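Local structure of plasmodium falciparum gamete antigen 27/25 (1N81) at residues A[9-23]-A[109-122]. The protein is required for sexual development of the malaria parasite as a gametocyte protein, and may dimerize, its molecular function being otherwise unsettled. Residues are numbered along the deposited sequence; the frame is centred on the assembly and turned at random.
Sequences APLSPRIRKVGDIEF and EQRVIEEVSINVDH
Helix 13-23 runs antiparallel to helix 109-122, their axes inclined at 163° and 10.5 Å apart at closest approach, with Leu11 facing Ile118, Ile15 facing Glu114 and Gly19 facing Gln110. Gly19, lacking a side chain, lets the Gln110 amide lie against the backbone, its NE2 3.3 Å from Gly19 C. With CG anti to the backbone N (chi1 -175°) and its chain extended, Gln110 reaches across to helix 13-23. Its NE2 donates to Asp20 OD1 at 3.0 Å, on the anti side but tilted 29° from the plane of a carboxylate almost perpendicular to the amide. A water also accepts from NE2, donating to Ile15 O and Glu114 OE2. Gln110 CB sits over one face of the Phe23 ring, a CH-pi contact 3.8 Å from the centroid, its amide nearly parallel to that ring. Ile113 CD1 and the Glu109 chain press on the ring edge; the Glu109 carboxylate forms salt bridges with Arg84 and Arg165. At the other end Leu11 crosses Glu114 at about a right angle, Leu11 CD2 3.6 Å from Glu114 CD, while Leu11 CD1 comes 3.5 Å from Ser117 OG and 4.0 Å from Ile118 CD1. Ser117 OG donates to Glu114 O and accepts from a second water, which also joins Ser12 N and Asp121 OD2; Asp121 OD1 is hydrogen-bonded to Ser176 OG. Ser12 OG, at the N-cap of helix 13-35, accepts weak bonds from Arg14 N and Ile15 N. This is antiparallel helix packing within the all-helical Pfg27 fold, apolar at Leu11, Ile15, Ile113, Ile118 and Phe23 and bordered by water-bridged polar groups.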
ATOM      1  N   ALA A   9      18.720   1.078  -3.795  1.00 97.42           N
ATOM      2  CA  ALA A   9      19.501   1.847  -2.835  1.00100.29           C
ATOM      3  C   ALA A   9      18.821   1.727  -1.475  1.00 99.23           C
ATOM      4  O   ALA A   9      17.891   0.934  -1.299  1.00 99.04           O
ATOM      5  CB  ALA A   9      19.561   3.323  -3.273  1.00 96.96           C
ATOM      6  N   PRO A  10      19.279   2.501  -0.481  1.00 97.96           N
ATOM      7  CA  PRO A  10      18.549   2.308   0.767  1.00 90.75           C
ATOM      8  C   PRO A  10      17.079   2.692   0.587  1.00 85.48           C
ATOM      9  O   PRO A  10      16.729   3.871   0.699  1.00 89.47           O
ATOM     10  CB  PRO A  10      19.268   3.242   1.740  1.00 93.62           C
ATOM     11  CG  PRO A  10      20.679   3.260   1.214  1.00 95.22           C
ATOM     12  CD  PRO A  10      20.456   3.370  -0.281  1.00 97.94           C
ATOM     13  N   LEU A  11      16.239   1.716   0.238  1.00 66.78           N
ATOM     14  CA  LEU A  11      14.800   1.955   0.133  1.00 57.92           C
ATOM     15  C   LEU A  11      14.510   2.836   1.362  1.00 40.22           C
ATOM     16  O   LEU A  11      15.059   2.567   2.430  1.00 38.71           O
ATOM     17  CB  LEU A  11      14.051   0.622   0.288  1.00 48.70           C
ATOM     18  CG  LEU A  11      12.538   0.643   0.553  1.00 49.32           C
ATOM     19  CD1 LEU A  11      11.810   1.024  -0.727  1.00 47.64           C
ATOM     20  CD2 LEU A  11      12.060  -0.711   1.017  1.00 47.01           C
ATOM     21  N   SER A  12      13.693   3.881   1.239  1.00 44.75           N
ATOM     22  CA  SER A  12      13.395   4.704   2.413  1.00 38.79           C
ATOM     23  C   SER A  12      12.799   3.872   3.553  1.00 44.34           C
ATOM     24  O   SER A  12      11.847   3.119   3.335  1.00 37.61           O
ATOM     25  CB  SER A  12      12.396   5.807   2.053  1.00 39.85           C
ATOM     26  OG  SER A  12      11.752   6.247   3.238  1.00 48.67           O
ATOM     27  N   PRO A  13      13.332   4.001   4.788  1.00 41.42           N
ATOM     28  CA  PRO A  13      12.757   3.205   5.875  1.00 39.26           C
ATOM     29  C   PRO A  13      11.301   3.598   6.126  1.00 46.02           C
ATOM     30  O   PRO A  13      10.517   2.777   6.615  1.00 39.04           O
ATOM     31  CB  PRO A  13      13.653   3.525   7.073  1.00 40.49           C
ATOM     32  CG  PRO A  13      14.986   3.802   6.408  1.00 48.09           C
ATOM     33  CD  PRO A  13      14.577   4.660   5.224  1.00 48.96           C
ATOM     34  N   ARG A  14      10.941   4.843   5.803  1.00 38.30           N
ATOM     35  CA  ARG A  14       9.556   5.291   5.991  1.00 41.45           C
ATOM     36  C   ARG A  14       8.593   4.515   5.067  1.00 29.07           C
ATOM     37  O   ARG A  14       7.498   4.129   5.488  1.00 35.11           O
ATOM     38  CB  ARG A  14       9.389   6.775   5.682  1.00 47.15           C
ATOM     39  CG  ARG A  14       7.987   7.201   6.031  1.00 38.89           C
ATOM     40  CD  ARG A  14       7.678   8.651   5.689  1.00 39.86           C
ATOM     41  NE  ARG A  14       6.696   9.056   6.661  1.00 48.78           N
ATOM     42  CZ  ARG A  14       5.508   9.516   6.361  1.00 42.78           C
ATOM     43  NH1 ARG A  14       5.159   9.653   5.097  1.00 68.73           N
ATOM     44  NH2 ARG A  14       4.653   9.781   7.323  1.00 42.91           N
ATOM     45  N   ILE A  15       9.011   4.306   3.825  1.00 30.62           N
ATOM     46  CA  ILE A  15       8.216   3.545   2.857  1.00 32.70           C
ATOM     47  C   ILE A  15       8.063   2.118   3.391  1.00 38.68           C
ATOM     48  O   ILE A  15       6.964   1.564   3.452  1.00 33.31           O
ATOM     49  CB  ILE A  15       8.925   3.491   1.506  1.00 32.65           C
ATOM     50  CG1 ILE A  15       8.826   4.861   0.820  1.00 38.04           C
ATOM     51  CG2 ILE A  15       8.310   2.410   0.625  1.00 34.22           C
ATOM     52  CD1 ILE A  15       7.434   5.168   0.289  1.00 41.08           C
ATOM     53  N   ARG A  16       9.182   1.546   3.821  1.00 35.03           N
ATOM     54  CA  ARG A  16       9.197   0.177   4.343  1.00 38.90           C
ATOM     55  C   ARG A  16       8.246   0.005   5.525  1.00 40.08           C
ATOM     56  O   ARG A  16       7.467  -0.956   5.559  1.00 39.80           O
ATOM     57  CB  ARG A  16      10.644  -0.193   4.719  1.00 47.34           C
ATOM     58  CG  ARG A  16      10.891  -1.561   5.322  1.00 63.00           C
ATOM     59  CD  ARG A  16      12.415  -1.783   5.408  1.00 77.91           C
ATOM     60  NE  ARG A  16      12.795  -3.115   5.888  1.00 87.69           N
ATOM     61  CZ  ARG A  16      13.990  -3.671   5.693  1.00 90.41           C
ATOM     62  NH1 ARG A  16      14.930  -3.014   5.024  1.00 85.85           N
ATOM     63  NH2 ARG A  16      14.243  -4.885   6.165  1.00 93.13           N
ATOM     64  N   LYS A  17       8.299   0.926   6.493  1.00 34.04           N
ATOM     65  CA  LYS A  17       7.414   0.826   7.652  1.00 36.67           C
ATOM     66  C   LYS A  17       5.941   1.145   7.372  1.00 35.59           C
ATOM     67  O   LYS A  17       5.048   0.399   7.800  1.00 38.94           O
ATOM     68  CB  LYS A  17       7.905   1.709   8.807  1.00 34.83           C
ATOM     69  CG  LYS A  17       9.223   1.206   9.423  1.00 52.80           C
ATOM     70  CD  LYS A  17       9.803   2.207  10.397  1.00 61.90           C
ATOM     71  CE  LYS A  17      11.154   1.767  10.929  1.00 72.87           C
ATOM     72  NZ  LYS A  17      11.782   2.874  11.703  1.00 70.79           N
ATOM     73  N   VAL A  18       5.668   2.240   6.674  1.00 30.38           N
ATOM     74  CA  VAL A  18       4.272   2.572   6.423  1.00 35.40           C
ATOM     75  C   VAL A  18       3.681   1.474   5.513  1.00 31.76           C
ATOM     76  O   VAL A  18       2.539   1.051   5.689  1.00 31.24           O
ATOM     77  CB  VAL A  18       4.118   3.977   5.779  1.00 34.75           C
ATOM     78  CG1 VAL A  18       2.626   4.337   5.665  1.00 32.72           C
ATOM     79  CG2 VAL A  18       4.798   5.011   6.652  1.00 36.96           C
ATOM     80  N   GLY A  19       4.484   0.999   4.562  1.00 34.67           N
ATOM     81  CA  GLY A  19       4.010  -0.066   3.709  1.00 30.27           C
ATOM     82  C   GLY A  19       3.692  -1.288   4.577  1.00 39.60           C
ATOM     83  O   GLY A  19       2.603  -1.843   4.486  1.00 31.06           O
ATOM     84  N   ASP A  20       4.624  -1.711   5.433  1.00 34.34           N
ATOM     85  CA  ASP A  20       4.351  -2.876   6.285  1.00 37.21           C
ATOM     86  C   ASP A  20       3.131  -2.687   7.135  1.00 38.61           C
ATOM     87  O   ASP A  20       2.305  -3.606   7.283  1.00 42.62           O
ATOM     88  CB  ASP A  20       5.559  -3.222   7.172  1.00 37.43           C
ATOM     89  CG  ASP A  20       6.600  -4.045   6.420  1.00 37.20           C
ATOM     90  OD1 ASP A  20       6.299  -4.450   5.270  1.00 35.60           O
ATOM     91  OD2 ASP A  20       7.697  -4.306   6.960  1.00 37.96           O
ATOM     92  N   ILE A  21       2.994  -1.491   7.685  1.00 36.19           N
ATOM     93  CA  ILE A  21       1.852  -1.186   8.518  1.00 35.41           C
ATOM     94  C   ILE A  21       0.493  -1.333   7.796  1.00 37.59           C
ATOM     95  O   ILE A  21      -0.410  -2.034   8.277  1.00 32.40           O
ATOM     96  CB  ILE A  21       1.974   0.242   9.072  1.00 37.91           C
ATOM     97  CG1 ILE A  21       3.042   0.262  10.181  1.00 37.49           C
ATOM     98  CG2 ILE A  21       0.629   0.727   9.587  1.00 31.55           C
ATOM     99  CD1 ILE A  21       3.562   1.641  10.492  1.00 34.68           C
ATOM    100  N   GLU A  22       0.378  -0.678   6.648  1.00 32.87           N
ATOM    101  CA  GLU A  22      -0.836  -0.684   5.828  1.00 31.30           C
ATOM    102  C   GLU A  22      -1.169  -2.069   5.287  1.00 37.54           C
ATOM    103  O   GLU A  22      -2.302  -2.528   5.374  1.00 37.33           O
ATOM    104  CB  GLU A  22      -0.659   0.263   4.623  1.00 29.41           C
ATOM    105  CG  GLU A  22      -1.763   0.119   3.549  1.00 33.84           C
ATOM    106  CD  GLU A  22      -1.951   1.364   2.669  1.00 31.86           C
ATOM    107  OE1 GLU A  22      -2.749   1.304   1.701  1.00 38.33           O
ATOM    108  OE2 GLU A  22      -1.321   2.404   2.944  1.00 31.56           O
ATOM    109  N   PHE A  23      -0.174  -2.747   4.734  1.00 32.77           N
ATOM    110  CA  PHE A  23      -0.467  -4.040   4.156  1.00 30.56           C
ATOM    111  C   PHE A  23      -0.699  -5.161   5.168  1.00 37.06           C
ATOM    112  O   PHE A  23      -1.504  -6.037   4.904  1.00 36.26           O
ATOM    113  CB  PHE A  23       0.604  -4.398   3.101  1.00 26.17           C
ATOM    114  CG  PHE A  23       0.468  -3.602   1.819  1.00 33.92           C
ATOM    115  CD1 PHE A  23       1.172  -2.407   1.637  1.00 27.18           C
ATOM    116  CD2 PHE A  23      -0.440  -3.992   0.837  1.00 35.45           C
ATOM    117  CE1 PHE A  23       0.976  -1.604   0.498  1.00 32.94           C
ATOM    118  CE2 PHE A  23      -0.657  -3.188  -0.332  1.00 33.77           C
ATOM    119  CZ  PHE A  23       0.063  -1.986  -0.496  1.00 32.21           C
ATOM    120  N   GLU A 109       1.255  -5.337  -4.901  1.00 31.67           N
ATOM    121  CA  GLU A 109       1.034  -3.911  -4.753  1.00 33.33           C
ATOM    122  C   GLU A 109       2.148  -3.300  -3.887  1.00 33.63           C
ATOM    123  O   GLU A 109       2.725  -2.258  -4.248  1.00 31.88           O
ATOM    124  CB  GLU A 109      -0.353  -3.646  -4.138  1.00 26.82           C
ATOM    125  CG  GLU A 109      -0.720  -2.158  -4.089  1.00 26.74           C
ATOM    126  CD  GLU A 109      -2.123  -1.892  -3.562  1.00 35.76           C
ATOM    127  OE1 GLU A 109      -2.440  -0.709  -3.340  1.00 28.91           O
ATOM    128  OE2 GLU A 109      -2.916  -2.842  -3.369  1.00 33.56           O
ATOM    129  N   GLN A 110       2.488  -3.955  -2.779  1.00 33.12           N
ATOM    130  CA  GLN A 110       3.531  -3.398  -1.916  1.00 35.04           C
ATOM    131  C   GLN A 110       4.890  -3.338  -2.642  1.00 35.35           C
ATOM    132  O   GLN A 110       5.619  -2.327  -2.574  1.00 33.00           O
ATOM    133  CB  GLN A 110       3.627  -4.168  -0.594  1.00 33.74           C
ATOM    134  CG  GLN A 110       4.622  -3.532   0.351  1.00 38.46           C
ATOM    135  CD  GLN A 110       4.607  -4.126   1.734  1.00 36.10           C
ATOM    136  OE1 GLN A 110       4.025  -5.175   1.966  1.00 36.67           O
ATOM    137  NE2 GLN A 110       5.257  -3.451   2.665  1.00 32.13           N
ATOM    138  N   ARG A 111       5.211  -4.391  -3.385  1.00 32.53           N
ATOM    139  CA  ARG A 111       6.438  -4.387  -4.166  1.00 38.14           C
ATOM    140  C   ARG A 111       6.476  -3.284  -5.264  1.00 36.38           C
ATOM    141  O   ARG A 111       7.522  -2.681  -5.511  1.00 31.63           O
ATOM    142  CB  ARG A 111       6.620  -5.723  -4.859  1.00 38.60           C
ATOM    143  CG  ARG A 111       7.818  -5.780  -5.740  1.00 54.21           C
ATOM    144  CD  ARG A 111       9.118  -5.588  -4.952  1.00 68.54           C
ATOM    145  NE  ARG A 111      10.244  -6.221  -5.641  1.00 82.20           N
ATOM    146  CZ  ARG A 111      10.817  -7.368  -5.268  1.00 76.59           C
ATOM    147  NH1 ARG A 111      10.380  -8.018  -4.200  1.00 68.24           N
ATOM    148  NH2 ARG A 111      11.835  -7.862  -5.964  1.00 78.65           N
ATOM    149  N   VAL A 112       5.367  -3.048  -5.953  1.00 30.08           N
ATOM    150  CA  VAL A 112       5.395  -2.021  -6.988  1.00 28.58           C
ATOM    151  C   VAL A 112       5.605  -0.654  -6.314  1.00 33.40           C
ATOM    152  O   VAL A 112       6.426   0.147  -6.788  1.00 36.51           O
ATOM    153  CB  VAL A 112       4.133  -2.035  -7.853  1.00 33.32           C
ATOM    154  CG1 VAL A 112       4.115  -0.821  -8.781  1.00 30.75           C
ATOM    155  CG2 VAL A 112       4.132  -3.293  -8.695  1.00 37.57           C
ATOM    156  N   ILE A 113       4.922  -0.428  -5.185  1.00 34.24           N
ATOM    157  CA  ILE A 113       5.089   0.816  -4.414  1.00 38.21           C
ATOM    158  C   ILE A 113       6.573   1.039  -4.116  1.00 40.27           C
ATOM    159  O   ILE A 113       7.120   2.114  -4.394  1.00 32.82           O
ATOM    160  CB  ILE A 113       4.318   0.791  -3.053  1.00 28.08           C
ATOM    161  CG1 ILE A 113       2.816   0.938  -3.312  1.00 28.39           C
ATOM    162  CG2 ILE A 113       4.810   1.907  -2.145  1.00 31.13           C
ATOM    163  CD1 ILE A 113       1.945   0.836  -2.070  1.00 32.54           C
ATOM    164  N   GLU A 114       7.242   0.012  -3.585  1.00 35.95           N
ATOM    165  CA  GLU A 114       8.658   0.160  -3.257  1.00 32.03           C
ATOM    166  C   GLU A 114       9.542   0.475  -4.440  1.00 30.95           C
ATOM    167  O   GLU A 114      10.361   1.390  -4.385  1.00 38.43           O
ATOM    168  CB  GLU A 114       9.180  -1.071  -2.518  1.00 30.94           C
ATOM    169  CG  GLU A 114       8.550  -1.135  -1.160  1.00 30.93           C
ATOM    170  CD  GLU A 114       9.089  -2.264  -0.323  1.00 40.38           C
ATOM    171  OE1 GLU A 114       9.769  -3.159  -0.853  1.00 37.09           O
ATOM    172  OE2 GLU A 114       8.806  -2.248   0.878  1.00 34.72           O
ATOM    173  N   GLU A 115       9.361  -0.264  -5.511  1.00 31.47           N
ATOM    174  CA  GLU A 115      10.146  -0.092  -6.722  1.00 38.56           C
ATOM    175  C   GLU A 115       9.961   1.343  -7.265  1.00 51.83           C
ATOM    176  O   GLU A 115      10.921   2.035  -7.638  1.00 48.13           O
ATOM    177  CB  GLU A 115       9.643  -1.113  -7.734  1.00 50.14           C
ATOM    178  CG  GLU A 115      10.535  -1.403  -8.886  1.00 63.98           C
ATOM    179  CD  GLU A 115      11.739  -2.203  -8.484  1.00 60.01           C
ATOM    180  OE1 GLU A 115      11.652  -3.015  -7.515  1.00 48.69           O
ATOM    181  OE2 GLU A 115      12.762  -2.009  -9.166  1.00 68.69           O
ATOM    182  N   VAL A 116       8.716   1.791  -7.342  1.00 43.81           N
ATOM    183  CA  VAL A 116       8.483   3.123  -7.843  1.00 35.17           C
ATOM    184  C   VAL A 116       9.126   4.148  -6.903  1.00 39.94           C
ATOM    185  O   VAL A 116       9.657   5.160  -7.369  1.00 36.80           O
ATOM    186  CB  VAL A 116       6.978   3.432  -8.000  1.00 39.05           C
ATOM    187  CG1 VAL A 116       6.782   4.886  -8.394  1.00 32.85           C
ATOM    188  CG2 VAL A 116       6.376   2.533  -9.051  1.00 32.66           C
ATOM    189  N   SER A 117       9.111   3.881  -5.593  1.00 36.79           N
ATOM    190  CA  SER A 117       9.679   4.832  -4.647  1.00 38.74           C
ATOM    191  C   SER A 117      11.183   4.978  -4.864  1.00 52.77           C
ATOM    192  O   SER A 117      11.741   6.053  -4.597  1.00 36.08           O
ATOM    193  CB  SER A 117       9.376   4.444  -3.185  1.00 35.77           C
ATOM    194  OG  SER A 117      10.255   3.458  -2.692  1.00 39.01           O
ATOM    195  N   ILE A 118      11.834   3.914  -5.346  1.00 41.87           N
ATOM    196  CA  ILE A 118      13.278   3.976  -5.619  1.00 44.02           C
ATOM    197  C   ILE A 118      13.552   4.911  -6.786  1.00 35.99           C
ATOM    198  O   ILE A 118      14.485   5.696  -6.745  1.00 34.98           O
ATOM    199  CB  ILE A 118      13.887   2.604  -6.005  1.00 44.96           C
ATOM    200  CG1 ILE A 118      13.771   1.616  -4.840  1.00 52.20           C
ATOM    201  CG2 ILE A 118      15.364   2.803  -6.420  1.00 44.84           C
ATOM    202  CD1 ILE A 118      14.379   2.125  -3.537  1.00 59.01           C
ATOM    203  N   ASN A 119      12.743   4.814  -7.835  1.00 38.06           N
ATOM    204  CA  ASN A 119      12.915   5.680  -9.000  1.00 43.19           C
ATOM    205  C   ASN A 119      12.660   7.137  -8.572  1.00 46.69           C
ATOM    206  O   ASN A 119      13.349   8.039  -9.015  1.00 47.64           O
ATOM    207  CB  ASN A 119      11.956   5.273 -10.132  1.00 41.16           C
ATOM    208  CG  ASN A 119      12.374   3.960 -10.825  1.00 48.13           C
ATOM    209  OD1 ASN A 119      13.065   3.969 -11.839  1.00 51.35           O
ATOM    210  ND2 ASN A 119      11.967   2.841 -10.264  1.00 55.95           N
ATOM    211  N   VAL A 120      11.678   7.349  -7.700  1.00 42.95           N
ATOM    212  CA  VAL A 120      11.379   8.693  -7.200  1.00 50.65           C
ATOM    213  C   VAL A 120      12.590   9.307  -6.451  1.00 51.59           C
ATOM    214  O   VAL A 120      13.032  10.409  -6.765  1.00 45.67           O
ATOM    215  CB  VAL A 120      10.133   8.673  -6.268  1.00 44.68           C
ATOM    216  CG1 VAL A 120       9.983  10.011  -5.547  1.00 42.81           C
ATOM    217  CG2 VAL A 120       8.866   8.378  -7.108  1.00 33.19           C
ATOM    218  N   ASP A 121      13.136   8.581  -5.484  1.00 51.36           N
ATOM    219  CA  ASP A 121      14.291   9.055  -4.719  1.00 52.93           C
ATOM    220  C   ASP A 121      15.486   9.456  -5.595  1.00 58.14           C
ATOM    221  O   ASP A 121      16.224  10.390  -5.266  1.00 52.73           O
ATOM    222  CB  ASP A 121      14.798   7.975  -3.752  1.00 48.48           C
ATOM    223  CG  ASP A 121      13.817   7.649  -2.652  1.00 52.44           C
ATOM    224  OD1 ASP A 121      12.874   8.437  -2.403  1.00 47.97           O
ATOM    225  OD2 ASP A 121      14.010   6.585  -2.021  1.00 52.73           O
ATOM    226  N   HIS A 122      15.688   8.730  -6.690  1.00 52.98           N
ATOM    227  CA  HIS A 122      16.814   9.003  -7.567  1.00 59.95           C
ATOM    228  C   HIS A 122      16.602  10.147  -8.534  1.00 58.10           C
ATOM    229  O   HIS A 122      17.562  10.585  -9.151  1.00 56.22           O
ATOM    230  CB  HIS A 122      17.201   7.754  -8.359  1.00 59.67           C
ATOM    231  CG  HIS A 122      17.641   6.602  -7.504  1.00 85.53           C
ATOM    232  ND1 HIS A 122      18.014   5.384  -8.033  1.00 90.36           N
ATOM    233  CD2 HIS A 122      17.743   6.476  -6.157  1.00 86.25           C
ATOM    234  CE1 HIS A 122      18.324   4.555  -7.050  1.00 92.41           C
ATOM    235  NE2 HIS A 122      18.167   5.194  -5.903  1.00 94.11           N
TER
HETATM  236  O   HOH W   1      16.081   4.808  -2.422  1.00 62.49           O
HETATM  237  O   HOH W   2      12.221   4.627  -1.025  1.00 34.05           O
HETATM  238  O   HOH W   3       6.670  -0.975   1.925  1.00 37.37           O